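Local atomic coordinates of T CELL surface glycoprotein CD4 (PDB entry 1CID), a protein that probably serves as a T-cell surface co-receptor that recognises MHC class II molecules, represented here by the third and fourth of its extracellular domains. Residues Leu117-Met122 against Met129-Lys134; Gln160-Leu163 against Glu168-Met171. All blocks are in the same frame, centred on the assembly; numbering follows the deposited sequence.

Contact 1: residues Leu117-Met122 against Met129-Lys134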
ATOM      1  N   LEU A 117     -16.974 -16.363  -1.131  1.00 41.43           N
ATOM      2  CA  LEU A 117     -15.577 -16.223  -0.737  1.00 37.93           C
ATOM      3  C   LEU A 117     -15.105 -15.106  -1.741  1.00 35.63           C
ATOM      4  O   LEU A 117     -15.344 -15.474  -2.892  1.00 35.73           O
ATOM      5  CB  LEU A 117     -14.505 -17.296  -0.883  1.00 34.93           C
ATOM      6  CG  LEU A 117     -13.118 -16.953  -0.367  1.00 35.21           C
ATOM      7  CD1 LEU A 117     -13.060 -16.836   1.162  1.00 34.10           C
ATOM      8  CD2 LEU A 117     -12.137 -18.059  -0.713  1.00 34.02           C
ATOM      9  N   THR A 118     -14.596 -13.982  -1.274  1.00 32.74           N
ATOM     10  CA  THR A 118     -14.237 -12.965  -2.238  1.00 29.23           C
ATOM     11  C   THR A 118     -12.831 -12.416  -2.095  1.00 26.38           C
ATOM     12  O   THR A 118     -12.345 -12.422  -0.951  1.00 29.42           O
ATOM     13  CB  THR A 118     -15.292 -11.818  -2.255  1.00 31.83           C
ATOM     14  OG1 THR A 118     -16.555 -12.390  -1.868  1.00 35.97           O
ATOM     15  CG2 THR A 118     -15.351 -11.324  -3.717  1.00 34.80           C
ATOM     16  N   CYS A 119     -12.209 -11.957  -3.152  1.00 20.58           N
ATOM     17  CA  CYS A 119     -10.896 -11.397  -2.844  1.00 19.56           C
ATOM     18  C   CYS A 119     -10.862 -10.179  -3.714  1.00 23.47           C
ATOM     19  O   CYS A 119     -11.242 -10.469  -4.849  1.00 24.95           O
ATOM     20  CB  CYS A 119      -9.930 -12.438  -3.153  1.00 19.65           C
ATOM     21  SG  CYS A 119      -8.267 -11.861  -3.173  1.00 21.06           S
ATOM     22  N   GLU A 120     -10.598  -8.988  -3.162  1.00 25.40           N
ATOM     23  CA  GLU A 120     -10.517  -7.823  -4.024  1.00 26.25           C
ATOM     24  C   GLU A 120      -9.286  -7.031  -3.545  1.00 26.10           C
ATOM     25  O   GLU A 120      -8.940  -7.067  -2.367  1.00 24.93           O
ATOM     26  CB  GLU A 120     -11.489  -6.727  -4.081  1.00 27.71           C
ATOM     27  CG  GLU A 120     -12.133  -6.486  -2.750  1.00 33.69           C
ATOM     28  CD  GLU A 120     -13.374  -5.596  -2.975  1.00 37.85           C
ATOM     29  OE1 GLU A 120     -13.158  -4.649  -3.781  1.00 36.22           O
ATOM     30  OE2 GLU A 120     -14.360  -6.067  -2.265  1.00 39.46           O
ATOM     31  N   VAL A 121      -8.757  -6.419  -4.588  1.00 26.06           N
ATOM     32  CA  VAL A 121      -7.534  -5.588  -4.422  1.00 27.75           C
ATOM     33  C   VAL A 121      -7.757  -4.167  -4.942  1.00 29.03           C
ATOM     34  O   VAL A 121      -8.596  -3.930  -5.863  1.00 32.52           O
ATOM     35  CB  VAL A 121      -6.464  -6.424  -5.140  1.00 24.20           C
ATOM     36  CG1 VAL A 121      -6.190  -6.108  -6.589  1.00 24.37           C
ATOM     37  CG2 VAL A 121      -5.080  -6.327  -4.542  1.00 27.95           C
ATOM     38  N   MET A 122      -7.081  -3.159  -4.449  1.00 28.72           N
ATOM     39  CA  MET A 122      -7.307  -1.807  -4.987  1.00 28.52           C
ATOM     40  C   MET A 122      -6.022  -1.012  -5.022  1.00 27.95           C
ATOM     41  O   MET A 122      -5.231  -1.176  -4.085  1.00 27.72           O
ATOM     42  CB  MET A 122      -8.254  -1.012  -4.152  1.00 32.43           C
ATOM     43  CG  MET A 122      -9.173  -0.324  -5.157  1.00 37.35           C
ATOM     44  SD  MET A 122     -10.680  -0.237  -4.071  1.00 43.98           S
ATOM     45  CE  MET A 122     -11.469  -1.645  -4.950  1.00 43.78           C
ATOM     46  N   MET A 129      -1.097  -8.783 -14.174  1.00 53.44           N
ATOM     47  CA  MET A 129      -1.390  -8.995 -12.743  1.00 51.07           C
ATOM     48  C   MET A 129      -2.760  -9.729 -12.651  1.00 48.30           C
ATOM     49  O   MET A 129      -3.724  -9.198 -13.268  1.00 51.01           O
ATOM     50  CB  MET A 129      -1.414  -7.765 -11.817  1.00 52.52           C
ATOM     51  CG  MET A 129      -0.094  -7.625 -11.092  1.00 54.23           C
ATOM     52  SD  MET A 129       0.153  -6.018 -10.235  1.00 57.33           S
ATOM     53  CE  MET A 129       1.960  -6.178 -10.041  1.00 54.76           C
ATOM     54  N   ARG A 130      -2.724 -10.881 -11.948  1.00 40.10           N
ATOM     55  CA  ARG A 130      -4.000 -11.615 -11.843  1.00 32.87           C
ATOM     56  C   ARG A 130      -4.215 -11.997 -10.395  1.00 28.07           C
ATOM     57  O   ARG A 130      -3.184 -11.986  -9.730  1.00 29.73           O
ATOM     58  CB  ARG A 130      -4.064 -12.770 -12.788  1.00 31.51           C
ATOM     59  CG  ARG A 130      -2.704 -13.418 -12.952  1.00 29.22           C
ATOM     60  CD  ARG A 130      -2.522 -13.992 -14.346  1.00 29.79           C
ATOM     61  NE  ARG A 130      -3.656 -14.796 -14.695  1.00 28.82           N
ATOM     62  CZ  ARG A 130      -4.388 -14.964 -15.757  1.00 32.41           C
ATOM     63  NH1 ARG A 130      -3.995 -14.296 -16.811  1.00 33.74           N
ATOM     64  NH2 ARG A 130      -5.519 -15.696 -15.912  1.00 37.13           N
ATOM     65  N   LEU A 131      -5.435 -12.237 -10.069  1.00 22.86           N
ATOM     66  CA  LEU A 131      -5.836 -12.620  -8.723  1.00 20.89           C
ATOM     67  C   LEU A 131      -6.193 -14.128  -8.768  1.00 20.90           C
ATOM     68  O   LEU A 131      -6.728 -14.660  -9.764  1.00 20.83           O
ATOM     69  CB  LEU A 131      -7.025 -11.771  -8.379  1.00 20.71           C
ATOM     70  CG  LEU A 131      -7.065 -10.559  -7.460  1.00 17.50           C
ATOM     71  CD1 LEU A 131      -8.515 -10.265  -7.110  1.00 17.36           C
ATOM     72  CD2 LEU A 131      -6.207 -10.767  -6.228  1.00 12.28           C
ATOM     73  N   ILE A 132      -5.841 -14.736  -7.666  1.00 18.51           N
ATOM     74  CA  ILE A 132      -5.951 -16.173  -7.532  1.00 17.97           C
ATOM     75  C   ILE A 132      -6.481 -16.560  -6.176  1.00 18.29           C
ATOM     76  O   ILE A 132      -5.898 -16.146  -5.172  1.00 19.01           O
ATOM     77  CB  ILE A 132      -4.460 -16.644  -7.739  1.00 17.23           C
ATOM     78  CG1 ILE A 132      -3.929 -16.304  -9.166  1.00 14.13           C
ATOM     79  CG2 ILE A 132      -4.209 -18.128  -7.436  1.00 16.21           C
ATOM     80  CD1 ILE A 132      -2.359 -16.220  -8.961  1.00 15.47           C
ATOM     81  N   LEU A 133      -7.497 -17.372  -6.163  1.00 18.83           N
ATOM     82  CA  LEU A 133      -8.130 -17.954  -4.968  1.00 18.36           C
ATOM     83  C   LEU A 133      -7.777 -19.448  -5.103  1.00 21.17           C
ATOM     84  O   LEU A 133      -8.048 -20.044  -6.129  1.00 22.26           O
ATOM     85  CB  LEU A 133      -9.602 -17.604  -4.889  1.00 11.24           C
ATOM     86  CG  LEU A 133     -10.059 -16.517  -3.931  1.00  7.92           C
ATOM     87  CD1 LEU A 133     -11.509 -16.353  -4.062  1.00  7.28           C
ATOM     88  CD2 LEU A 133      -9.692 -16.864  -2.499  1.00  3.31           C
ATOM     89  N   LYS A 134      -7.080 -20.073  -4.221  1.00 23.02           N
ATOM     90  CA  LYS A 134      -6.556 -21.376  -4.054  1.00 24.11           C
ATOM     91  C   LYS A 134      -6.925 -21.942  -2.674  1.00 29.09           C
ATOM     92  O   LYS A 134      -7.301 -21.202  -1.754  1.00 31.25           O
ATOM     93  CB  LYS A 134      -5.093 -21.266  -3.787  1.00 21.22           C
ATOM     94  CG  LYS A 134      -4.080 -21.679  -4.824  1.00 16.80           C
ATOM     95  CD  LYS A 134      -3.088 -22.070  -3.734  1.00 15.51           C
ATOM     96  CE  LYS A 134      -1.741 -21.812  -4.212  1.00 22.19           C
ATOM     97  NZ  LYS A 134      -1.263 -22.120  -5.597  1.00 23.96           N
TER

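Contact 2: residues Gln160-Leu163 against Glu168-Met171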
ATOM      1  N   GLN A 160      -6.412 -19.475   0.113  1.00 20.67           N
ATOM      2  CA  GLN A 160      -5.377 -18.405   0.241  1.00 20.84           C
ATOM      3  C   GLN A 160      -5.694 -17.402  -0.825  1.00 21.79           C
ATOM      4  O   GLN A 160      -6.373 -17.858  -1.784  1.00 23.16           O
ATOM      5  CB  GLN A 160      -4.129 -19.207   0.267  1.00 19.27           C
ATOM      6  CG  GLN A 160      -2.982 -18.297  -0.073  1.00 22.55           C
ATOM      7  CD  GLN A 160      -1.713 -19.114  -0.097  1.00 25.43           C
ATOM      8  OE1 GLN A 160      -1.525 -20.158  -0.711  1.00 30.19           O
ATOM      9  NE2 GLN A 160      -0.713 -18.636   0.621  1.00 27.66           N
ATOM     10  N   CYS A 161      -5.377 -16.109  -0.766  1.00 21.61           N
ATOM     11  CA  CYS A 161      -5.684 -15.288  -1.980  1.00 21.58           C
ATOM     12  C   CYS A 161      -4.361 -14.699  -2.477  1.00 20.98           C
ATOM     13  O   CYS A 161      -3.556 -14.209  -1.640  1.00 23.89           O
ATOM     14  CB  CYS A 161      -6.851 -14.325  -1.850  1.00 21.97           C
ATOM     15  SG  CYS A 161      -6.891 -13.280  -3.366  1.00 27.17           S
ATOM     16  N   LEU A 162      -4.018 -14.766  -3.760  1.00 21.95           N
ATOM     17  CA  LEU A 162      -2.704 -14.181  -4.128  1.00 21.88           C
ATOM     18  C   LEU A 162      -2.847 -13.215  -5.287  1.00 21.18           C
ATOM     19  O   LEU A 162      -3.755 -13.467  -6.073  1.00 21.12           O
ATOM     20  CB  LEU A 162      -1.832 -15.268  -4.542  1.00 23.82           C
ATOM     21  CG  LEU A 162      -1.749 -16.726  -4.362  1.00 24.57           C
ATOM     22  CD1 LEU A 162      -0.440 -17.108  -5.094  1.00 24.98           C
ATOM     23  CD2 LEU A 162      -1.445 -17.118  -2.947  1.00 26.30           C
ATOM     24  N   LEU A 163      -1.937 -12.277  -5.313  1.00 22.61           N
ATOM     25  CA  LEU A 163      -1.735 -11.220  -6.332  1.00 23.10           C
ATOM     26  C   LEU A 163      -0.343 -11.572  -6.945  1.00 25.01           C
ATOM     27  O   LEU A 163       0.678 -11.618  -6.214  1.00 25.50           O
ATOM     28  CB  LEU A 163      -1.690  -9.795  -5.918  1.00 22.73           C
ATOM     29  CG  LEU A 163      -1.734  -8.424  -6.521  1.00 20.88           C
ATOM     30  CD1 LEU A 163      -0.355  -7.870  -6.694  1.00 19.17           C
ATOM     31  CD2 LEU A 163      -2.387  -8.375  -7.901  1.00 22.00           C
ATOM     32  N   GLU A 168       5.757 -13.851 -10.488  1.00 54.45           N
ATOM     33  CA  GLU A 168       5.986 -13.084  -9.249  1.00 50.20           C
ATOM     34  C   GLU A 168       4.660 -12.756  -8.543  1.00 44.18           C
ATOM     35  O   GLU A 168       3.622 -12.185  -8.879  1.00 41.30           O
ATOM     36  CB  GLU A 168       6.912 -11.941  -9.533  1.00 54.73           C
ATOM     37  CG  GLU A 168       7.907 -11.476  -8.451  1.00 61.76           C
ATOM     38  CD  GLU A 168       8.038  -9.945  -8.624  1.00 67.29           C
ATOM     39  OE1 GLU A 168       8.464  -9.633  -9.778  1.00 69.20           O
ATOM     40  OE2 GLU A 168       7.639  -9.284  -7.587  1.00 67.38           O
ATOM     41  N   VAL A 169       4.841 -13.340  -7.348  1.00 38.28           N
ATOM     42  CA  VAL A 169       3.671 -13.213  -6.458  1.00 35.96           C
ATOM     43  C   VAL A 169       4.072 -11.996  -5.609  1.00 33.21           C
ATOM     44  O   VAL A 169       5.108 -12.190  -4.978  1.00 31.85           O
ATOM     45  CB  VAL A 169       3.231 -14.522  -5.804  1.00 35.83           C
ATOM     46  CG1 VAL A 169       2.534 -14.343  -4.493  1.00 34.41           C
ATOM     47  CG2 VAL A 169       2.274 -15.376  -6.649  1.00 34.16           C
ATOM     48  N   LYS A 170       3.201 -11.026  -5.767  1.00 29.33           N
ATOM     49  CA  LYS A 170       3.431  -9.799  -5.035  1.00 24.92           C
ATOM     50  C   LYS A 170       3.007  -9.936  -3.636  1.00 23.20           C
ATOM     51  O   LYS A 170       3.558  -9.355  -2.698  1.00 25.83           O
ATOM     52  CB  LYS A 170       2.633  -8.754  -5.772  1.00 26.33           C
ATOM     53  CG  LYS A 170       3.072  -8.626  -7.229  1.00 32.65           C
ATOM     54  CD  LYS A 170       4.537  -8.188  -7.388  1.00 37.97           C
ATOM     55  CE  LYS A 170       4.905  -7.760  -8.799  1.00 42.53           C
ATOM     56  NZ  LYS A 170       6.389  -7.670  -9.067  1.00 43.69           N
ATOM     57  N   MET A 171       1.931 -10.650  -3.408  1.00 22.56           N
ATOM     58  CA  MET A 171       1.385 -10.878  -2.031  1.00 20.63           C
ATOM     59  C   MET A 171       0.275 -11.944  -2.014  1.00 20.60           C
ATOM     60  O   MET A 171      -0.156 -12.289  -3.134  1.00 19.26           O
ATOM     61  CB  MET A 171       0.831  -9.665  -1.337  1.00 19.13           C
ATOM     62  CG  MET A 171      -0.225  -9.046  -2.215  1.00 14.94           C
ATOM     63  SD  MET A 171      -1.254  -8.115  -0.991  1.00 20.39           S
ATOM     64  CE  MET A 171      -2.166  -7.359  -2.327  1.00 15.94           C
TER

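Contact 1: residues Leu117-Met122 against Met129-Lys134
Leu117 and Leu133 meet methyl to methyl, CD2 of Leu117 lying 3.3 Å from CD2 of Leu133, at one end of a contact carried mainly by side chains. The two strands run nearly antiparallel (156°) with their axes 8.2 Å apart and no hydrogen bond between them. A first torsion of -178° swings CG of Leu117 opposite the backbone nitrogen, bringing CD2 to both methyls of Leu133. In the middle, CG of Leu133 faces CB of Cys119 at 4.2 Å, while CD2 of Leu131 reaches SG of Cys119 at 3.8 Å and CD1 lies near the same residue's carbonyl oxygen. An alanine in place of Leu133 would probably leave Leu117 CD2 and Cys119 CB without their apolar partner, opening a gap beside the disulfide. Toward Val121 the packing thins: its CB only just reaches CD2 of Leu131, at 4.5 Å. Thr118, Glu120, Ile132 and Lys134 start their side chains away from the facing strand and are partly exposed. The buried layer is closed by strand 148-152, with Ile149 on Leu131 and Val151 on Leu133, by strand 97-110, and by strand 158-165, whose Cys161 is disulfide-bonded to Cys119.

Contact 2: residues Gln160-Leu163 against Glu168-Met171
Leu163 and Lys170 cross obliquely, the CD1 methyl of Leu163 lying against CB and CG at the base of the lysine chain, 3.2 Å from Lys170 CB. The leucine reaches it because its CG stands trans to the main-chain nitrogen (chi1 -167°). A bend at chi2 (-62°) turns the lysine chain aside, leaving CB and CG against the leucine while the amine is carried away toward Glu165 and Glu168; it forms a salt bridge with Glu165, but its exact place is doubtful. Met171 lies on the same face of the sheet as Leu163, and its CG approaches CB of the leucine at 4.1 Å. Tyr6, from the preceding domain, touches all three of these residues, and Val105 and Met107 of strand 97-110 lie against Met171. Leu162 and Val169 meet on the other face of the hairpin, more open to solvent, where CD1 of Leu162 lies 3.6 Å from CG2 of Val169.

Backbone bonds fix this pairing. Leu163 N donates its hydrogen to Met171 O at 2.8 Å in a practically straight bond (179°). Leu163 O is gripped twice. Met171 N comes to Leu163 O at 3.2 Å in the carbonyl plane, on a lone pair. Lys170 N, 2.6 Å from Leu163 O, is instead tilted from that plane, and its N-H points less directly. Val169 CA adds a weak C-H contact to the same oxygen. Two successive residues thus face a single one, and Lys170 has a helix-like backbone conformation: this is a classic beta bulge, set at the start of the second strand of the hairpin 158-165/168-176, which corresponds to the F and G strands of an immunoglobulin fold.

Contact 1 comes first along the chain and is complete before contact 2 begins; their centres are about 8 Å apart, and all four segments belong to the same immunoglobulin domain. Contact 1 spans the sandwich, from strand 116-122 of one sheet to strand 129-135 of the other, whereas contact 2 runs within that second sheet, between its neighbours 158-165 and 168-176. Strands 129-135 and 158-165 lie side by side, with a probable hydrogen bond from Gln160 N to Lys134 O. The disulfide Cys119-Cys161 ties the two contacts covalently, SG to SG at 2.0 Å, pinning the facing sheets together through the core in the manner of immunoglobulin domains.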